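Local coordinates for RidA family protein (Psychrobacter sp. MES7-P7E, PDB 6L8P) that probably hydrolyses reactive enamine and imine intermediates to ketoacids and ammonia, as other RidA family deaminases do, in a cold-adapted Antarctic bacterium, at residues F67-E76 / V107-L116; D91-T100 / G135-I145. The protein carries 1 engineered substitution. One frame throughout, in Å; residues are numbered along the deposited sequence.

In the fold
Interaction 1 pairs the two helices of the chain, 67-84 and 105-115; interaction 2 pairs strands 92-99 and 137-144, neighbours inside the mixed sheet beneath them. Their centres lie about 11 Å apart, and along the chain the segments alternate: helix, strand, helix, strand. Strand 92-99 thus runs between the two helices in sequence, and both come to rest on the same sheet face. The layers meet where Phe67 packs on Leu99 and Phe112 on Phe95, while Gln70 probably accepts a hydrogen bond from the backbone N of Val136. The helices are held to that face through an apolar layer. The opposite face, with Lys94 and Glu140, meets the neighbouring subunits of the trimer.

Interaction 1. Residues F67-E76 / V107-L116; sequences FKAQAEQVFE and VLNEVFVANL
Phe75 of helix 67-84 and Phe112 of helix 105-115 anchor a helix-helix contact on one face of the mixed sheet, as in the alpha/beta fold of the RidA (YjgF/YER057c/UK114) family; the axes of 67-76 and 107-115 approach to 10.0 Å and cross at -35°. The edge of Phe75, at CE2 and CZ, stands over the face of Phe112 in a T-shaped stack, with centroids 4.9 Å apart and planes at 89°. Asn115 lies across one face of the Phe75 ring: its CB makes a CH-pi contact 4.0 Å from the centroid, and its amide stacks nearly parallel to the ring. That amide is held in place from its own helix, since Asn115 ND2 donates an almost straight bond of 2.9 Å to Val111 O. Midway, Val111 is a knob in the hole formed by Lys68, Ala71, Glu72 and Phe75; with CG1 anti to the backbone N (chi1 171°), that methyl reaches Phe75 CD2 at 3.7 Å. At the start of the pair Phe67 takes Val107 CG1 at its ring edge, 3.8 Å from CE2, and sets CZ against Leu108 CB. On the sheet side, Phe67 packs on Val137, and Phe112 on Val97 and Ile139, with Arg123 of strand 122-127 making a cation-pi contact to the Phe112 ring.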
# COMPACT_ATOMS: atom_id res chain seq x y z
N PHE A 67 -0.85 22.13 -5.39
CA PHE A 67 -0.09 20.95 -4.96
C PHE A 67 0.89 21.26 -3.84
O PHE A 67 0.96 20.52 -2.88
CB PHE A 67 0.67 20.33 -6.13
CG PHE A 67 1.55 19.22 -5.69
CD1 PHE A 67 1.04 17.95 -5.52
CD2 PHE A 67 2.89 19.46 -5.40
CE1 PHE A 67 1.88 16.93 -5.04
CE2 PHE A 67 3.72 18.47 -4.92
CZ PHE A 67 3.21 17.20 -4.74
N LYS A 68 1.75 22.28 -4.00
CA LYS A 68 2.80 22.47 -3.00
C LYS A 68 2.21 22.69 -1.61
O LYS A 68 2.67 22.11 -0.61
CB LYS A 68 3.69 23.66 -3.38
CG LYS A 68 4.92 23.74 -2.48
CD LYS A 68 5.99 24.62 -3.13
CE LYS A 68 7.00 25.08 -2.12
NZ LYS A 68 7.52 26.44 -2.49
N ALA A 69 1.20 23.56 -1.53
CA ALA A 69 0.57 23.85 -0.25
C ALA A 69 -0.12 22.61 0.33
O ALA A 69 -0.04 22.36 1.53
CB ALA A 69 -0.42 25.00 -0.42
N GLN A 70 -0.77 21.82 -0.53
CA GLN A 70 -1.36 20.58 -0.04
C GLN A 70 -0.30 19.61 0.45
O GLN A 70 -0.49 18.97 1.49
CB GLN A 70 -2.21 19.91 -1.12
CG GLN A 70 -3.57 20.60 -1.28
CD GLN A 70 -4.46 19.95 -2.30
OE1 GLN A 70 -4.47 18.73 -2.45
NE2 GLN A 70 -5.21 20.75 -3.03
N ALA A 71 0.82 19.48 -0.28
CA ALA A 71 1.88 18.56 0.16
C ALA A 71 2.51 19.00 1.50
O ALA A 71 2.77 18.16 2.39
CB ALA A 71 2.96 18.45 -0.92
N GLU A 72 2.76 20.30 1.65
CA GLU A 72 3.26 20.81 2.92
C GLU A 72 2.28 20.53 4.04
O GLU A 72 2.68 20.17 5.16
CB GLU A 72 3.55 22.31 2.80
CG GLU A 72 4.70 22.56 1.84
CD GLU A 72 4.95 24.03 1.52
OE1 GLU A 72 4.05 24.87 1.73
OE2 GLU A 72 6.06 24.34 1.03
N GLN A 73 0.97 20.72 3.77
CA GLN A 73 -0.05 20.47 4.77
C GLN A 73 -0.15 18.99 5.12
O GLN A 73 -0.32 18.63 6.28
CB GLN A 73 -1.39 21.01 4.27
CG GLN A 73 -2.54 20.86 5.31
CD GLN A 73 -2.31 21.77 6.51
OE1 GLN A 73 -2.15 22.99 6.33
NE2 GLN A 73 -2.18 21.20 7.69
N VAL A 74 0.01 18.11 4.12
CA VAL A 74 0.03 16.68 4.40
C VAL A 74 1.15 16.35 5.37
O VAL A 74 0.95 15.60 6.33
CB VAL A 74 0.19 15.87 3.09
CG1 VAL A 74 0.57 14.41 3.42
CG2 VAL A 74 -1.09 15.89 2.26
N PHE A 75 2.33 16.94 5.15
CA PHE A 75 3.42 16.70 6.10
C PHE A 75 3.10 17.23 7.50
O PHE A 75 3.41 16.57 8.50
CB PHE A 75 4.74 17.30 5.56
CG PHE A 75 5.56 16.29 4.77
CD1 PHE A 75 6.29 15.31 5.43
CD2 PHE A 75 5.49 16.27 3.40
CE1 PHE A 75 7.04 14.33 4.68
CE2 PHE A 75 6.19 15.33 2.65
CZ PHE A 75 6.98 14.36 3.31
N GLU A 76 2.46 18.40 7.61
CA GLU A 76 2.08 18.88 8.95
C GLU A 76 1.09 17.93 9.62
O GLU A 76 1.17 17.65 10.83
CB GLU A 76 1.48 20.29 8.84
CG GLU A 76 2.51 21.34 8.37
CD GLU A 76 3.76 21.35 9.27
OE1 GLU A 76 3.60 21.33 10.51
OE2 GLU A 76 4.91 21.36 8.74
N VAL A 107 8.37 18.77 -7.37
CA VAL A 107 8.06 19.52 -6.17
C VAL A 107 7.79 18.58 -4.99
O VAL A 107 8.16 18.89 -3.86
CB VAL A 107 6.89 20.48 -6.45
CG1 VAL A 107 6.44 21.17 -5.17
CG2 VAL A 107 7.32 21.51 -7.47
N LEU A 108 7.20 17.40 -5.25
CA LEU A 108 7.06 16.40 -4.18
C LEU A 108 8.41 16.10 -3.54
O LEU A 108 8.56 16.12 -2.31
CB LEU A 108 6.46 15.11 -4.77
CG LEU A 108 6.35 13.93 -3.79
CD1 LEU A 108 5.08 14.14 -2.92
CD2 LEU A 108 6.36 12.58 -4.51
N ASN A 109 9.41 15.86 -4.40
CA ASN A 109 10.71 15.51 -3.85
C ASN A 109 11.31 16.68 -3.07
O ASN A 109 11.90 16.47 -2.00
CB ASN A 109 11.63 15.03 -4.98
CG ASN A 109 11.22 13.64 -5.50
OD1 ASN A 109 10.81 12.77 -4.72
ND2 ASN A 109 11.36 13.43 -6.81
N GLU A 110 11.04 17.91 -3.51
CA GLU A 110 11.52 19.09 -2.78
C GLU A 110 10.86 19.21 -1.41
O GLU A 110 11.53 19.49 -0.40
CB GLU A 110 11.27 20.35 -3.60
CG GLU A 110 12.14 20.45 -4.83
CD GLU A 110 11.79 21.66 -5.69
OE1 GLU A 110 10.96 22.49 -5.26
OE2 GLU A 110 12.36 21.78 -6.80
N VAL A 111 9.54 18.98 -1.34
CA VAL A 111 8.86 19.07 -0.06
C VAL A 111 9.36 17.98 0.87
O VAL A 111 9.54 18.22 2.08
CB VAL A 111 7.33 18.98 -0.29
CG1 VAL A 111 6.58 18.85 1.03
CG2 VAL A 111 6.86 20.22 -1.07
N PHE A 112 9.68 16.80 0.32
CA PHE A 112 10.26 15.73 1.14
C PHE A 112 11.57 16.18 1.76
O PHE A 112 11.78 16.04 2.98
CB PHE A 112 10.46 14.46 0.30
CG PHE A 112 9.31 13.49 0.37
CD1 PHE A 112 8.03 13.87 -0.01
CD2 PHE A 112 9.52 12.20 0.83
CE1 PHE A 112 6.97 12.96 0.08
CE2 PHE A 112 8.48 11.29 0.92
CZ PHE A 112 7.17 11.70 0.57
N VAL A 113 12.45 16.79 0.93
CA VAL A 113 13.76 17.23 1.43
C VAL A 113 13.57 18.27 2.51
O VAL A 113 14.26 18.26 3.54
CB VAL A 113 14.62 17.77 0.27
CG1 VAL A 113 15.85 18.55 0.84
CG2 VAL A 113 15.09 16.64 -0.65
N ALA A 114 12.59 19.16 2.33
CA ALA A 114 12.39 20.24 3.30
C ALA A 114 11.89 19.71 4.63
O ALA A 114 12.14 20.33 5.68
CB ALA A 114 11.42 21.27 2.73
N ASN A 115 11.21 18.57 4.63
CA ASN A 115 10.56 18.10 5.84
C ASN A 115 11.25 16.93 6.51
O ASN A 115 10.85 16.57 7.62
CB ASN A 115 9.10 17.71 5.51
CG ASN A 115 8.18 18.91 5.41
OD1 ASN A 115 7.67 19.38 6.42
ND2 ASN A 115 7.97 19.42 4.21
N LEU A 116 12.26 16.33 5.88
CA LEU A 116 12.83 15.08 6.35
C LEU A 116 14.34 15.23 6.42
O LEU A 116 14.92 16.00 5.65
CB LEU A 116 12.53 13.89 5.41
CG LEU A 116 11.02 13.57 5.23
CD1 LEU A 116 10.88 12.63 4.04
CD2 LEU A 116 10.42 12.99 6.51

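Interaction 2. Residues D91-T100 / G135-I145; sequences DVVKFNVSLT and GVVEIESILYI
Strands 92-99 and 137-144 run antiparallel at 160°, joined by a ladder of backbone hydrogen bonds from Tyr144 N to Asp91 O at one end to Thr100 N and Val136 O at the other. A classic beta bulge interrupts it: Val93 N (2.8 Å) and Lys94 N (3.3 Å) both donate to Ile142 O, shifting the register by one. These are inner strands of the mixed sheet, flanked by 122-127 and 47-54. On the face under the helices, Phe95 CD1 packs on Ile139 CG2 at 3.5 Å, while Glu140 O and Ser141 OG lie at the ring's edge; Val92 CG1 covers one ring face over its centre. Leu99 and Val137 continue this layer side by side. The other face is mostly polar and belongs to the trimer interface: Lys94 pairs with Glu140 of the second subunit, and Glu140 OE1 with Lys94 and Asn96 of the third. Within the chain Asn96 and Glu140 point the same way, flat groups turned 59° apart; Asn96 OD1 and Glu140 OE2, 3.2 Å apart, are two acceptors, not a hydrogen bond. A water probably eases this, 2.7 Å from both Glu140 OE2 and Ser98 OG, with Asn96 O a further neighbour at 3.1 Å.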
# COMPACT_ATOMS: atom_id res chain seq x y z
N ASP A 91 10.82 8.75 12.56
CA ASP A 91 10.50 7.35 12.78
C ASP A 91 9.79 6.72 11.59
O ASP A 91 9.58 5.50 11.61
CB ASP A 91 9.59 7.19 14.00
CG ASP A 91 10.26 7.68 15.28
OD1 ASP A 91 11.41 7.25 15.51
OD2 ASP A 91 9.69 8.51 16.01
N VAL A 92 9.47 7.49 10.55
CA VAL A 92 8.82 6.88 9.39
C VAL A 92 9.80 5.93 8.72
O VAL A 92 10.95 6.30 8.44
CB VAL A 92 8.34 7.96 8.41
CG1 VAL A 92 7.69 7.30 7.16
CG2 VAL A 92 7.30 8.89 9.12
N VAL A 93 9.32 4.71 8.40
CA VAL A 93 10.08 3.74 7.63
C VAL A 93 9.56 3.57 6.22
O VAL A 93 10.34 3.16 5.35
CB VAL A 93 10.13 2.37 8.35
CG1 VAL A 93 10.91 2.51 9.70
CG2 VAL A 93 8.77 1.72 8.55
N LYS A 94 8.29 3.93 5.96
CA LYS A 94 7.76 3.77 4.60
C LYS A 94 6.69 4.83 4.39
O LYS A 94 5.83 5.00 5.26
CB LYS A 94 7.18 2.35 4.38
CG LYS A 94 6.38 2.13 3.09
CD LYS A 94 7.27 2.09 1.89
CE LYS A 94 6.47 1.89 0.57
NZ LYS A 94 5.56 0.66 0.61
N PHE A 95 6.78 5.54 3.27
CA PHE A 95 5.71 6.41 2.78
C PHE A 95 5.12 5.82 1.51
O PHE A 95 5.84 5.33 0.64
CB PHE A 95 6.26 7.80 2.42
CG PHE A 95 6.50 8.71 3.58
CD1 PHE A 95 5.47 9.02 4.48
CD2 PHE A 95 7.76 9.31 3.75
CE1 PHE A 95 5.70 9.91 5.53
CE2 PHE A 95 7.99 10.22 4.78
CZ PHE A 95 6.96 10.51 5.69
N ASN A 96 3.80 5.95 1.34
CA ASN A 96 3.16 5.61 0.07
C ASN A 96 2.49 6.86 -0.44
O ASN A 96 1.60 7.40 0.22
CB ASN A 96 2.14 4.49 0.26
CG ASN A 96 1.79 3.82 -1.02
OD1 ASN A 96 0.73 4.08 -1.60
ND2 ASN A 96 2.65 2.93 -1.47
N VAL A 97 2.92 7.33 -1.60
CA VAL A 97 2.44 8.61 -2.14
C VAL A 97 1.52 8.36 -3.32
O VAL A 97 1.89 7.64 -4.27
CB VAL A 97 3.61 9.47 -2.60
CG1 VAL A 97 3.10 10.79 -3.15
CG2 VAL A 97 4.61 9.72 -1.41
N SER A 98 0.33 8.98 -3.30
CA SER A 98 -0.58 8.97 -4.43
C SER A 98 -0.74 10.40 -4.93
O SER A 98 -1.12 11.28 -4.15
CB SER A 98 -1.94 8.40 -4.03
OG SER A 98 -1.79 7.11 -3.41
N LEU A 99 -0.42 10.63 -6.20
CA LEU A 99 -0.54 11.94 -6.84
C LEU A 99 -1.62 11.88 -7.91
O LEU A 99 -1.79 10.85 -8.55
CB LEU A 99 0.76 12.35 -7.55
CG LEU A 99 1.98 12.40 -6.63
CD1 LEU A 99 3.19 12.73 -7.49
CD2 LEU A 99 1.76 13.49 -5.65
N THR A 100 -2.29 13.02 -8.18
CA THR A 100 -3.14 13.02 -9.37
C THR A 100 -2.39 13.51 -10.61
O THR A 100 -2.92 13.39 -11.73
CB THR A 100 -4.42 13.85 -9.13
OG1 THR A 100 -4.06 15.12 -8.59
CG2 THR A 100 -5.36 13.16 -8.13
N GLY A 135 -8.60 16.13 -3.61
CA GLY A 135 -7.19 16.37 -3.31
C GLY A 135 -6.28 15.96 -4.47
O GLY A 135 -6.64 15.18 -5.35
N VAL A 136 -5.07 16.55 -4.49
CA VAL A 136 -4.08 16.19 -5.51
C VAL A 136 -2.90 15.41 -4.94
O VAL A 136 -2.02 15.00 -5.71
CB VAL A 136 -3.57 17.42 -6.29
CG1 VAL A 136 -4.75 18.06 -6.98
CG2 VAL A 136 -2.87 18.41 -5.41
N VAL A 137 -2.88 15.14 -3.64
CA VAL A 137 -1.81 14.32 -3.05
C VAL A 137 -2.35 13.67 -1.78
O VAL A 137 -2.99 14.33 -0.95
CB VAL A 137 -0.52 15.15 -2.79
CG1 VAL A 137 -0.81 16.39 -1.92
CG2 VAL A 137 0.53 14.27 -2.10
N GLU A 138 -2.09 12.36 -1.62
CA GLU A 138 -2.40 11.62 -0.40
C GLU A 138 -1.14 10.86 -0.01
O GLU A 138 -0.50 10.27 -0.89
CB GLU A 138 -3.57 10.63 -0.63
CG GLU A 138 -3.90 9.80 0.58
CD GLU A 138 -5.14 8.93 0.35
OE1 GLU A 138 -5.91 9.17 -0.61
OE2 GLU A 138 -5.38 7.99 1.15
N ILE A 139 -0.76 10.88 1.27
CA ILE A 139 0.43 10.14 1.70
C ILE A 139 0.06 9.31 2.90
O ILE A 139 -0.51 9.82 3.86
CB ILE A 139 1.60 11.09 2.03
CG1 ILE A 139 1.94 11.93 0.79
CG2 ILE A 139 2.80 10.26 2.55
CD1 ILE A 139 3.19 12.87 0.99
N GLU A 140 0.38 8.00 2.84
CA GLU A 140 0.23 7.04 3.94
C GLU A 140 1.60 6.80 4.55
O GLU A 140 2.61 6.90 3.85
CB GLU A 140 -0.26 5.71 3.44
CG GLU A 140 -1.52 5.75 2.66
CD GLU A 140 -1.55 4.55 1.72
OE1 GLU A 140 -1.49 3.38 2.21
OE2 GLU A 140 -1.61 4.74 0.48
N SER A 141 1.64 6.42 5.83
CA SER A 141 2.93 6.30 6.50
C SER A 141 2.94 5.09 7.41
O SER A 141 1.92 4.74 8.01
CB SER A 141 3.24 7.50 7.39
OG SER A 141 2.91 8.70 6.74
N ILE A 142 4.11 4.46 7.56
CA ILE A 142 4.34 3.44 8.58
C ILE A 142 5.56 3.91 9.36
O ILE A 142 6.57 4.29 8.75
CB ILE A 142 4.60 2.05 7.98
CG1 ILE A 142 3.35 1.61 7.18
CG2 ILE A 142 4.93 1.03 9.12
CD1 ILE A 142 3.52 0.24 6.42
N LEU A 143 5.42 3.91 10.70
CA LEU A 143 6.49 4.27 11.63
C LEU A 143 7.02 3.04 12.34
O LEU A 143 6.28 2.09 12.62
CB LEU A 143 6.00 5.23 12.73
CG LEU A 143 5.85 6.69 12.36
CD1 LEU A 143 4.95 6.97 11.21
CD2 LEU A 143 5.34 7.44 13.61
N TYR A 144 8.30 3.11 12.72
CA TYR A 144 8.85 2.23 13.74
C TYR A 144 9.50 3.14 14.78
O TYR A 144 10.48 3.83 14.48
CB TYR A 144 9.84 1.23 13.13
CG TYR A 144 10.28 0.20 14.14
CD1 TYR A 144 11.35 0.46 14.97
CD2 TYR A 144 9.63 -1.02 14.25
CE1 TYR A 144 11.76 -0.48 15.91
CE2 TYR A 144 10.03 -1.95 15.18
CZ TYR A 144 11.10 -1.68 16.01
OH TYR A 144 11.50 -2.61 16.93
N ILE A 145 8.89 3.21 15.96
CA ILE A 145 9.37 4.15 16.98
C ILE A 145 10.44 3.48 17.88
O ILE A 145 10.14 2.46 18.50
CB ILE A 145 8.19 4.66 17.82
CG1 ILE A 145 7.19 5.41 16.93
CG2 ILE A 145 8.71 5.62 18.90
CD1 ILE A 145 5.91 5.92 17.66
O HOH W 1 -1.35 7.09 -0.76